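PDB 6TZ0: RNA-dependent RNA Polymerase from Bombyx mori cytoplasmic polyhedrosis virus, which catalyses RNA-templated RNA synthesis, transcribing the double-stranded viral genome into plus strands in a fully conservative manner and probably also making the complementary minus strands during genome replication. Local coordinates for residues 739-744 / 778-783; 755-760 / 835-840. One frame throughout, in Å; residues are numbered along the deposited sequence.

Contact 1: residues 739-744 / 778-783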
ATOM      1  N   ILE A 739      10.103  18.161  -0.895  1.00 39.99           N
ATOM      2  CA  ILE A 739      11.046  17.556   0.034  1.00 39.99           C
ATOM      3  C   ILE A 739      11.134  18.457   1.251  1.00 39.99           C
ATOM      4  O   ILE A 739      11.475  19.639   1.131  1.00 39.99           O
ATOM      5  CB  ILE A 739      12.421  17.370  -0.613  1.00 39.99           C
ATOM      6  CG1 ILE A 739      12.301  16.415  -1.792  1.00 39.99           C
ATOM      7  CG2 ILE A 739      13.426  16.866   0.407  1.00 39.99           C
ATOM      8  CD1 ILE A 739      13.475  16.451  -2.680  1.00 39.99           C
ATOM      9  N   SER A 740      10.835  17.905   2.419  1.00 42.12           N
ATOM     10  CA  SER A 740      10.805  18.669   3.657  1.00 42.12           C
ATOM     11  C   SER A 740      12.018  18.291   4.487  1.00 42.12           C
ATOM     12  O   SER A 740      12.121  17.159   4.968  1.00 42.12           O
ATOM     13  CB  SER A 740       9.523  18.408   4.434  1.00 42.12           C
ATOM     14  OG  SER A 740       9.474  19.215   5.593  1.00 42.12           O
ATOM     15  N   LEU A 741      12.922  19.242   4.667  1.00 42.77           N
ATOM     16  CA  LEU A 741      14.077  19.036   5.523  1.00 42.77           C
ATOM     17  C   LEU A 741      13.744  19.142   7.003  1.00 42.77           C
ATOM     18  O   LEU A 741      14.634  18.930   7.830  1.00 42.77           O
ATOM     19  CB  LEU A 741      15.168  20.053   5.182  1.00 42.77           C
ATOM     20  CG  LEU A 741      15.807  20.015   3.799  1.00 42.77           C
ATOM     21  CD1 LEU A 741      16.760  21.181   3.633  1.00 42.77           C
ATOM     22  CD2 LEU A 741      16.530  18.709   3.586  1.00 42.77           C
ATOM     23  N   TRP A 742      12.503  19.464   7.366  1.00 43.37           N
ATOM     24  CA  TRP A 742      12.207  19.885   8.726  1.00 43.37           C
ATOM     25  C   TRP A 742      11.050  19.149   9.387  1.00 43.37           C
ATOM     26  O   TRP A 742      11.000  19.124  10.622  1.00 43.37           O
ATOM     27  CB  TRP A 742      11.922  21.395   8.755  1.00 43.37           C
ATOM     28  CG  TRP A 742      13.013  22.193   8.091  1.00 43.37           C
ATOM     29  CD1 TRP A 742      12.937  22.832   6.884  1.00 43.37           C
ATOM     30  CD2 TRP A 742      14.357  22.347   8.542  1.00 43.37           C
ATOM     31  NE1 TRP A 742      14.143  23.416   6.583  1.00 43.37           N
ATOM     32  CE2 TRP A 742      15.031  23.132   7.587  1.00 43.37           C
ATOM     33  CE3 TRP A 742      15.048  21.922   9.674  1.00 43.37           C
ATOM     34  CZ2 TRP A 742      16.363  23.487   7.730  1.00 43.37           C
ATOM     35  CZ3 TRP A 742      16.369  22.276   9.815  1.00 43.37           C
ATOM     36  CH2 TRP A 742      17.013  23.054   8.850  1.00 43.37           C
ATOM     37  N   THR A 743      10.127  18.559   8.634  1.00 46.04           N
ATOM     38  CA  THR A 743       8.980  17.868   9.208  1.00 46.04           C
ATOM     39  C   THR A 743       9.040  16.380   8.880  1.00 46.04           C
ATOM     40  O   THR A 743       9.835  15.939   8.052  1.00 46.04           O
ATOM     41  CB  THR A 743       7.665  18.476   8.709  1.00 46.04           C
ATOM     42  OG1 THR A 743       7.567  18.301   7.294  1.00 46.04           O
ATOM     43  CG2 THR A 743       7.610  19.957   9.014  1.00 46.04           C
ATOM     44  N   ARG A 744       8.185  15.603   9.550  1.00 52.09           N
ATOM     45  CA  ARG A 744       8.113  14.161   9.344  1.00 52.09           C
ATOM     46  C   ARG A 744       6.669  13.700   9.236  1.00 52.09           C
ATOM     47  O   ARG A 744       5.723  14.466   9.427  1.00 52.09           O
ATOM     48  CB  ARG A 744       8.771  13.370  10.474  1.00 52.09           C
ATOM     49  CG  ARG A 744      10.249  13.476  10.523  1.00 52.09           C
ATOM     50  CD  ARG A 744      10.807  12.641  11.646  1.00 52.09           C
ATOM     51  NE  ARG A 744      10.612  11.219  11.404  1.00 52.09           N
ATOM     52  CZ  ARG A 744      11.459  10.465  10.715  1.00 52.09           C
ATOM     53  NH1 ARG A 744      12.555  11.001  10.202  1.00 52.09           N
ATOM     54  NH2 ARG A 744      11.212   9.175  10.537  1.00 52.09           N
ATOM     55  N   LYS A 778      24.107  23.703   0.787  1.00 44.22           N
ATOM     56  CA  LYS A 778      25.197  23.080   1.535  1.00 44.22           C
ATOM     57  C   LYS A 778      25.429  23.791   2.863  1.00 44.22           C
ATOM     58  O   LYS A 778      25.670  23.145   3.892  1.00 44.22           O
ATOM     59  CB  LYS A 778      26.485  23.057   0.707  1.00 44.22           C
ATOM     60  CG  LYS A 778      27.605  22.254   1.368  1.00 44.22           C
ATOM     61  CD  LYS A 778      28.749  21.945   0.414  1.00 44.22           C
ATOM     62  CE  LYS A 778      29.724  23.092   0.258  1.00 44.22           C
ATOM     63  NZ  LYS A 778      30.592  23.198   1.456  1.00 44.22           N
ATOM     64  N   MET A 779      25.332  25.121   2.864  1.00 44.91           N
ATOM     65  CA  MET A 779      25.480  25.865   4.115  1.00 44.91           C
ATOM     66  C   MET A 779      24.328  25.584   5.074  1.00 44.91           C
ATOM     67  O   MET A 779      24.534  25.475   6.291  1.00 44.91           O
ATOM     68  CB  MET A 779      25.596  27.359   3.829  1.00 44.91           C
ATOM     69  CG  MET A 779      25.919  28.186   5.053  1.00 44.91           C
ATOM     70  SD  MET A 779      26.263  29.900   4.672  1.00 44.91           S
ATOM     71  CE  MET A 779      27.874  29.726   3.925  1.00 44.91           C
ATOM     72  N   LEU A 780      23.115  25.429   4.538  1.00 43.39           N
ATOM     73  CA  LEU A 780      21.952  25.128   5.363  1.00 43.39           C
ATOM     74  C   LEU A 780      22.064  23.750   6.002  1.00 43.39           C
ATOM     75  O   LEU A 780      21.745  23.579   7.186  1.00 43.39           O
ATOM     76  CB  LEU A 780      20.691  25.226   4.514  1.00 43.39           C
ATOM     77  CG  LEU A 780      19.354  25.026   5.205  1.00 43.39           C
ATOM     78  CD1 LEU A 780      19.163  26.093   6.249  1.00 43.39           C
ATOM     79  CD2 LEU A 780      18.269  25.101   4.179  1.00 43.39           C
ATOM     80  N   GLY A 781      22.535  22.760   5.242  1.00 45.45           N
ATOM     81  CA  GLY A 781      22.776  21.448   5.819  1.00 45.45           C
ATOM     82  C   GLY A 781      23.901  21.428   6.836  1.00 45.45           C
ATOM     83  O   GLY A 781      23.827  20.696   7.830  1.00 45.45           O
ATOM     84  N   PHE A 782      24.948  22.234   6.614  1.00 47.02           N
ATOM     85  CA  PHE A 782      26.013  22.358   7.607  1.00 47.02           C
ATOM     86  C   PHE A 782      25.499  22.940   8.915  1.00 47.02           C
ATOM     87  O   PHE A 782      25.865  22.466   9.993  1.00 47.02           O
ATOM     88  CB  PHE A 782      27.152  23.221   7.070  1.00 47.02           C
ATOM     89  CG  PHE A 782      28.187  23.570   8.106  1.00 47.02           C
ATOM     90  CD1 PHE A 782      29.072  22.618   8.577  1.00 47.02           C
ATOM     91  CD2 PHE A 782      28.278  24.862   8.599  1.00 47.02           C
ATOM     92  CE1 PHE A 782      30.020  22.948   9.528  1.00 47.02           C
ATOM     93  CE2 PHE A 782      29.218  25.193   9.544  1.00 47.02           C
ATOM     94  CZ  PHE A 782      30.092  24.236  10.009  1.00 47.02           C
ATOM     95  N   PHE A 783      24.633  23.952   8.846  1.00 47.05           N
ATOM     96  CA  PHE A 783      24.139  24.521  10.096  1.00 47.05           C
ATOM     97  C   PHE A 783      23.081  23.655  10.762  1.00 47.05           C
ATOM     98  O   PHE A 783      22.976  23.666  11.994  1.00 47.05           O
ATOM     99  CB  PHE A 783      23.624  25.936   9.889  1.00 47.05           C
ATOM    100  CG  PHE A 783      24.711  26.948   9.849  1.00 47.05           C
ATOM    101  CD1 PHE A 783      25.395  27.266  11.005  1.00 47.05           C
ATOM    102  CD2 PHE A 783      25.048  27.589   8.677  1.00 47.05           C
ATOM    103  CE1 PHE A 783      26.403  28.190  10.991  1.00 47.05           C
ATOM    104  CE2 PHE A 783      26.051  28.523   8.662  1.00 47.05           C
ATOM    105  CZ  PHE A 783      26.729  28.817   9.821  1.00 47.05           C
TER
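Leu-780, reaching out from helix 774-786, sets its two methyl groups against two neighbouring residues of the loop that follows strand 732-733. CD1 of Leu-780 lies near the plane of the Trp-742 indole at its edge, 4.1 Å from CZ2 of Trp-742, while Leu-780 CD2 meets Leu-741 CD1 at 4.2 Å. In Leu-780 CG stands anti to the backbone N (chi1 -177°), and chi2 (62°) then turns one methyl to each of Trp-742 and Leu-741. Leu-741 also packs against its neighbour in the loop: its CB sits 3.8 Å above one face of the Trp-742 ring, offset toward the rim. The indole is tied down by its polar side, where NE1 is hydrogen-bonded to Thr-215 of helix 206-218. That helix and helix 145-160 pack on both Trp-742 and Leu-780, so the contact lies where the N-terminal region of the polymerase meets the segment following its palm strands. The loop is braced by a bond of 2.7 Å between Ser-740 OG and Thr-743 OG1. Between loop and helix, all touching atoms are carbon and all three residues are buried, which implies cohesion through apolar burial, with directional bonding of the indole left to Thr-215.

Contact 2: residues 755-760 / 835-840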
ATOM      1  N   LEU A 755      22.584   7.738  11.709  1.00 58.66           N
ATOM      2  CA  LEU A 755      21.393   7.596  10.885  1.00 58.66           C
ATOM      3  C   LEU A 755      20.735   8.935  10.578  1.00 58.66           C
ATOM      4  O   LEU A 755      20.185   9.103   9.485  1.00 58.66           O
ATOM      5  CB  LEU A 755      20.384   6.682  11.582  1.00 58.66           C
ATOM      6  CG  LEU A 755      20.386   5.163  11.374  1.00 58.66           C
ATOM      7  CD1 LEU A 755      20.015   4.836   9.939  1.00 58.66           C
ATOM      8  CD2 LEU A 755      21.704   4.504  11.744  1.00 58.66           C
ATOM      9  N   ALA A 756      20.793   9.890  11.510  1.00 56.03           N
ATOM     10  CA  ALA A 756      20.243  11.217  11.259  1.00 56.03           C
ATOM     11  C   ALA A 756      21.031  11.950  10.185  1.00 56.03           C
ATOM     12  O   ALA A 756      20.445  12.608   9.318  1.00 56.03           O
ATOM     13  CB  ALA A 756      20.231  12.029  12.549  1.00 56.03           C
ATOM     14  N   MET A 757      22.360  11.840  10.218  1.00 54.36           N
ATOM     15  CA  MET A 757      23.164  12.441   9.163  1.00 54.36           C
ATOM     16  C   MET A 757      22.980  11.726   7.837  1.00 54.36           C
ATOM     17  O   MET A 757      23.040  12.370   6.788  1.00 54.36           O
ATOM     18  CB  MET A 757      24.637  12.457   9.548  1.00 54.36           C
ATOM     19  CG  MET A 757      24.976  13.500  10.568  1.00 54.36           C
ATOM     20  SD  MET A 757      24.535  15.135   9.962  1.00 54.36           S
ATOM     21  CE  MET A 757      25.734  15.345   8.655  1.00 54.36           C
ATOM     22  N   MET A 758      22.740  10.413   7.861  1.00 53.51           N
ATOM     23  CA  MET A 758      22.481   9.700   6.615  1.00 53.51           C
ATOM     24  C   MET A 758      21.150  10.127   6.005  1.00 53.51           C
ATOM     25  O   MET A 758      21.046  10.294   4.784  1.00 53.51           O
ATOM     26  CB  MET A 758      22.509   8.192   6.853  1.00 53.51           C
ATOM     27  CG  MET A 758      22.468   7.375   5.570  1.00 53.51           C
ATOM     28  SD  MET A 758      22.515   5.589   5.796  1.00 53.51           S
ATOM     29  CE  MET A 758      20.832   5.264   6.305  1.00 53.51           C
ATOM     30  N   GLU A 759      20.140  10.350   6.847  1.00 50.45           N
ATOM     31  CA  GLU A 759      18.853  10.850   6.372  1.00 50.45           C
ATOM     32  C   GLU A 759      18.969  12.268   5.829  1.00 50.45           C
ATOM     33  O   GLU A 759      18.376  12.595   4.791  1.00 50.45           O
ATOM     34  CB  GLU A 759      17.834  10.790   7.506  1.00 50.45           C
ATOM     35  CG  GLU A 759      16.447  11.261   7.137  1.00 50.45           C
ATOM     36  CD  GLU A 759      15.473  11.147   8.291  1.00 50.45           C
ATOM     37  OE1 GLU A 759      15.889  10.710   9.385  1.00 50.45           O
ATOM     38  OE2 GLU A 759      14.289  11.495   8.107  1.00 50.45           O
ATOM     39  N   LEU A 760      19.742  13.117   6.512  1.00 47.28           N
ATOM     40  CA  LEU A 760      19.941  14.484   6.045  1.00 47.28           C
ATOM     41  C   LEU A 760      20.697  14.511   4.722  1.00 47.28           C
ATOM     42  O   LEU A 760      20.340  15.277   3.822  1.00 47.28           O
ATOM     43  CB  LEU A 760      20.659  15.300   7.125  1.00 47.28           C
ATOM     44  CG  LEU A 760      20.814  16.827   7.070  1.00 47.28           C
ATOM     45  CD1 LEU A 760      22.045  17.281   6.307  1.00 47.28           C
ATOM     46  CD2 LEU A 760      19.575  17.464   6.466  1.00 47.28           C
ATOM     47  N   ALA A 835      34.225  18.619  13.617  1.00 55.79           N
ATOM     48  CA  ALA A 835      34.976  17.742  12.730  1.00 55.79           C
ATOM     49  C   ALA A 835      34.305  16.390  12.545  1.00 55.79           C
ATOM     50  O   ALA A 835      34.647  15.673  11.605  1.00 55.79           O
ATOM     51  CB  ALA A 835      36.395  17.547  13.257  1.00 55.79           C
ATOM     52  N   TRP A 836      33.349  16.037  13.408  1.00 55.20           N
ATOM     53  CA  TRP A 836      32.616  14.786  13.261  1.00 55.20           C
ATOM     54  C   TRP A 836      31.709  14.799  12.037  1.00 55.20           C
ATOM     55  O   TRP A 836      31.367  13.736  11.509  1.00 55.20           O
ATOM     56  CB  TRP A 836      31.791  14.524  14.520  1.00 55.20           C
ATOM     57  CG  TRP A 836      31.077  13.228  14.498  1.00 55.20           C
ATOM     58  CD1 TRP A 836      31.602  11.996  14.740  1.00 55.20           C
ATOM     59  CD2 TRP A 836      29.720  13.018  14.112  1.00 55.20           C
ATOM     60  NE1 TRP A 836      30.638  11.035  14.583  1.00 55.20           N
ATOM     61  CE2 TRP A 836      29.474  11.638  14.187  1.00 55.20           C
ATOM     62  CE3 TRP A 836      28.686  13.867  13.715  1.00 55.20           C
ATOM     63  CZ2 TRP A 836      28.235  11.087  13.892  1.00 55.20           C
ATOM     64  CZ3 TRP A 836      27.460  13.323  13.428  1.00 55.20           C
ATOM     65  CH2 TRP A 836      27.242  11.947  13.517  1.00 55.20           C
ATOM     66  N   LEU A 837      31.324  15.987  11.561  1.00 52.14           N
ATOM     67  CA  LEU A 837      30.465  16.098  10.388  1.00 52.14           C
ATOM     68  C   LEU A 837      31.131  15.614   9.109  1.00 52.14           C
ATOM     69  O   LEU A 837      30.433  15.298   8.146  1.00 52.14           O
ATOM     70  CB  LEU A 837      30.021  17.547  10.192  1.00 52.14           C
ATOM     71  CG  LEU A 837      29.046  18.140  11.201  1.00 52.14           C
ATOM     72  CD1 LEU A 837      28.871  19.625  10.956  1.00 52.14           C
ATOM     73  CD2 LEU A 837      27.722  17.437  11.085  1.00 52.14           C
ATOM     74  N   PHE A 838      32.456  15.525   9.070  1.00 50.44           N
ATOM     75  CA  PHE A 838      33.148  15.316   7.810  1.00 50.44           C
ATOM     76  C   PHE A 838      33.921  14.008   7.787  1.00 50.44           C
ATOM     77  O   PHE A 838      34.883  13.879   7.027  1.00 50.44           O
ATOM     78  CB  PHE A 838      34.082  16.494   7.549  1.00 50.44           C
ATOM     79  CG  PHE A 838      33.429  17.825   7.756  1.00 50.44           C
ATOM     80  CD1 PHE A 838      32.492  18.304   6.864  1.00 50.44           C
ATOM     81  CD2 PHE A 838      33.768  18.607   8.843  1.00 50.44           C
ATOM     82  CE1 PHE A 838      31.893  19.534   7.065  1.00 50.44           C
ATOM     83  CE2 PHE A 838      33.179  19.837   9.042  1.00 50.44           C
ATOM     84  CZ  PHE A 838      32.243  20.301   8.148  1.00 50.44           C
ATOM     85  N   MET A 839      33.519  13.032   8.583  1.00 55.38           N
ATOM     86  CA  MET A 839      34.347  11.866   8.822  1.00 55.38           C
ATOM     87  C   MET A 839      33.749  10.592   8.249  1.00 55.38           C
ATOM     88  O   MET A 839      32.540  10.509   8.016  1.00 55.38           O
ATOM     89  CB  MET A 839      34.590  11.706  10.329  1.00 55.38           C
ATOM     90  CG  MET A 839      35.639  12.658  10.874  1.00 55.38           C
ATOM     91  SD  MET A 839      37.305  12.273  10.283  1.00 55.38           S
ATOM     92  CE  MET A 839      37.579  13.482   8.987  1.00 55.38           C
ATOM     93  N   PRO A 840      34.587   9.593   7.955  1.00 55.72           N
ATOM     94  CA  PRO A 840      34.065   8.259   7.640  1.00 55.72           C
ATOM     95  C   PRO A 840      33.337   7.681   8.839  1.00 55.72           C
ATOM     96  O   PRO A 840      33.855   7.686   9.959  1.00 55.72           O
ATOM     97  CB  PRO A 840      35.325   7.456   7.306  1.00 55.72           C
ATOM     98  CG  PRO A 840      36.307   8.456   6.913  1.00 55.72           C
ATOM     99  CD  PRO A 840      36.040   9.665   7.737  1.00 55.72           C
TER
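Met-757 of helix 754-766 projects toward segment 835-840 and meets both Trp-836 and Leu-837 there. Its CG lies 3.8 Å from CZ3 of Trp-836 and 4.0 Å from CH2, approaching the benzo end of the indole obliquely as the two side chains slide past each other in opposite directions. Beyond CG the thioether chain bends at chi2 (-58°) and again at chi3 (-69°), which turns the terminal methyl toward Leu-837: Met-757 CE is 3.8 Å from Leu-837 CD2, and Met-757 SD 4.1 Å from the same methyl. Met-757 and Leu-837 cross at about a right angle. The partners belong to a 3-10 turn, residues 835-837, whose consecutive residues Trp-836 and Leu-837 both meet Met-757; a weak backbone bond of 3.4 Å from Phe-838 N to Ala-835 O accompanies this turn. Backbone hydrogen bonds join Trp-836 to Gly-843 and Leu-837 to Tyr-845, while Leu-908 of helix 902-911 packs on the indole, joining the C-terminal region to this side of the molecule. Met-757, Trp-836 and Leu-837 are all buried. The helix is different on its outer side, where Leu-755 and Met-758 are exposed, and Glu-759, partly exposed, takes a salt bridge from Arg-141 through OE2.

The centres of contacts 1 and 2 lie about 13 Å apart, and their segments alternate along the chain: 739-744, 755-760, 778-783, then 835-840. Helices 754-766 and 774-786, consecutive in sequence, each supply one segment, and the contacts touch directly, through a salt bridge and aromatic packing. Arg-744 NH1 pairs with Glu-759 OE2 at 2.8 Å, and Phe-782 CE1 packs on Phe-838 CZ at 3.7 Å and on Leu-837 CD1 at 3.8 Å. Both lie in the region following the palm strands, N-terminal helices touching contact 1 and helix 902-911 contact 2. The side chains of Trp-742 and Arg-147 are about 8 Å apart, those of Trp-836 and Arg-791 about 11 Å; both arginines bind ATP, absent from this chain here.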